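Local coordinates for protein CEP104 (Gallus gallus, PDB 5JO8) that is a centriolar protein whose all-helical TOG domain probably binds tubulin, and so microtubules, at residues N82-A87 / H121-L126. Sequence-based numbering, arbitrary orientation.
Sequences NMLRAA and HKLGKL
L84 and L123 face each other with their CA atoms 9.7 Å apart, where a turn of helix 77-94 passes the link between helices 100-121 and 125-142. The two leucines meet through one methyl each, L84 CD1 lying 4.3 Å from L123 CD1, a loose van der Waals touch. L84, buried, also packs on I113 and V118 of helix 100-121 and on H130 and C131 of helix 125-142; a branched apolar side chain suits this meeting of three helices. Nearer the surface, R85 runs across L126 at about a right angle, and R85 NH2 comes 3.6 Å from L126 CD2. The R85 chain bends at chi2 (-70°), carrying the guanidinium toward helix 125-142, where R85 NE forms a salt bridge with E127. The long arginine thus lays a charged group beside a methyl and still reaches its carboxylate. In the link, K122 takes positive phi (52°) in a Schellman motif that ends helix 100-121. G124, at phi 99°, is the N-cap residue of helix 125-142; glycine fits because a side chain there would press on L123 O. This short link between successive helices, its leucine against helix 77-94, fits the HEAT-like helical array of a TOG domain.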
# COMPACT_ATOMS: atom_id res chain seq x y z
N ASN A 82 -9.04 17.94 -11.24
CA ASN A 82 -8.84 18.72 -10.02
C ASN A 82 -9.65 18.14 -8.86
O ASN A 82 -9.19 18.12 -7.72
CB ASN A 82 -9.23 20.18 -10.24
CG ASN A 82 -8.31 20.88 -11.21
OD1 ASN A 82 -7.17 20.45 -11.42
ND2 ASN A 82 -8.79 21.96 -11.81
N MET A 83 -10.85 17.66 -9.16
CA MET A 83 -11.68 17.06 -8.14
C MET A 83 -11.06 15.77 -7.62
O MET A 83 -11.09 15.51 -6.42
CB MET A 83 -13.08 16.80 -8.67
CG MET A 83 -14.04 16.38 -7.60
SD MET A 83 -15.73 16.33 -8.23
CE MET A 83 -15.93 18.01 -8.79
N LEU A 84 -10.52 14.95 -8.52
CA LEU A 84 -9.84 13.73 -8.12
C LEU A 84 -8.66 14.08 -7.23
O LEU A 84 -8.45 13.45 -6.19
CB LEU A 84 -9.35 12.94 -9.33
CG LEU A 84 -8.53 11.67 -9.03
CD1 LEU A 84 -8.71 10.66 -10.13
CD2 LEU A 84 -7.03 11.96 -8.83
N ARG A 85 -7.86 15.06 -7.64
CA ARG A 85 -6.68 15.39 -6.87
C ARG A 85 -7.06 15.90 -5.48
O ARG A 85 -6.43 15.54 -4.49
CB ARG A 85 -5.82 16.41 -7.62
CG ARG A 85 -5.41 15.96 -9.01
CD ARG A 85 -4.41 14.82 -8.97
NE ARG A 85 -3.91 14.44 -10.30
CZ ARG A 85 -2.70 14.73 -10.76
NH1 ARG A 85 -1.84 15.41 -10.01
NH2 ARG A 85 -2.34 14.34 -11.98
N ALA A 86 -8.11 16.69 -5.40
CA ALA A 86 -8.56 17.21 -4.11
C ALA A 86 -9.10 16.07 -3.23
O ALA A 86 -8.88 16.06 -2.01
CB ALA A 86 -9.62 18.29 -4.31
N ALA A 87 -9.81 15.13 -3.84
CA ALA A 87 -10.34 13.99 -3.09
C ALA A 87 -9.21 13.13 -2.54
O ALA A 87 -9.27 12.69 -1.39
CB ALA A 87 -11.28 13.16 -3.97
N HIS A 121 -14.83 8.51 -16.42
CA HIS A 121 -14.50 9.80 -17.02
C HIS A 121 -13.30 9.75 -17.98
O HIS A 121 -12.87 10.78 -18.50
CB HIS A 121 -14.27 10.85 -15.93
CG HIS A 121 -15.49 11.12 -15.10
ND1 HIS A 121 -16.61 11.74 -15.61
CD2 HIS A 121 -15.77 10.82 -13.82
CE1 HIS A 121 -17.53 11.83 -14.67
NE2 HIS A 121 -17.05 11.28 -13.57
N LYS A 122 -12.80 8.54 -18.20
CA LYS A 122 -11.69 8.28 -19.12
C LYS A 122 -10.49 9.19 -18.83
O LYS A 122 -9.89 9.72 -19.75
CB LYS A 122 -12.14 8.46 -20.58
CG LYS A 122 -13.28 7.53 -20.99
CD LYS A 122 -13.84 7.92 -22.36
CE LYS A 122 -15.16 7.21 -22.64
NZ LYS A 122 -15.76 7.64 -23.94
N LEU A 123 -10.15 9.35 -17.56
CA LEU A 123 -9.11 10.29 -17.16
C LEU A 123 -7.70 9.80 -17.46
O LEU A 123 -6.76 10.59 -17.52
CB LEU A 123 -9.24 10.64 -15.67
CG LEU A 123 -10.51 11.43 -15.35
CD1 LEU A 123 -10.50 11.88 -13.90
CD2 LEU A 123 -10.67 12.63 -16.29
N GLY A 124 -7.55 8.49 -17.64
CA GLY A 124 -6.25 7.93 -18.00
C GLY A 124 -5.50 7.36 -16.81
O GLY A 124 -5.75 7.77 -15.67
N LYS A 125 -4.56 6.48 -17.11
CA LYS A 125 -3.88 5.71 -16.08
C LYS A 125 -2.87 6.53 -15.29
O LYS A 125 -2.44 6.11 -14.21
CB LYS A 125 -3.24 4.44 -16.65
CG LYS A 125 -4.21 3.52 -17.39
CD LYS A 125 -5.55 3.34 -16.66
CE LYS A 125 -5.40 2.50 -15.40
NZ LYS A 125 -5.03 1.07 -15.70
N LEU A 126 -2.49 7.70 -15.80
CA LEU A 126 -1.68 8.62 -15.01
C LEU A 126 -2.42 8.99 -13.72
O LEU A 126 -1.82 9.09 -12.65
CB LEU A 126 -1.30 9.88 -15.83
CG LEU A 126 -0.38 10.97 -15.28
CD1 LEU A 126 0.01 11.89 -16.42
CD2 LEU A 126 -0.99 11.81 -14.17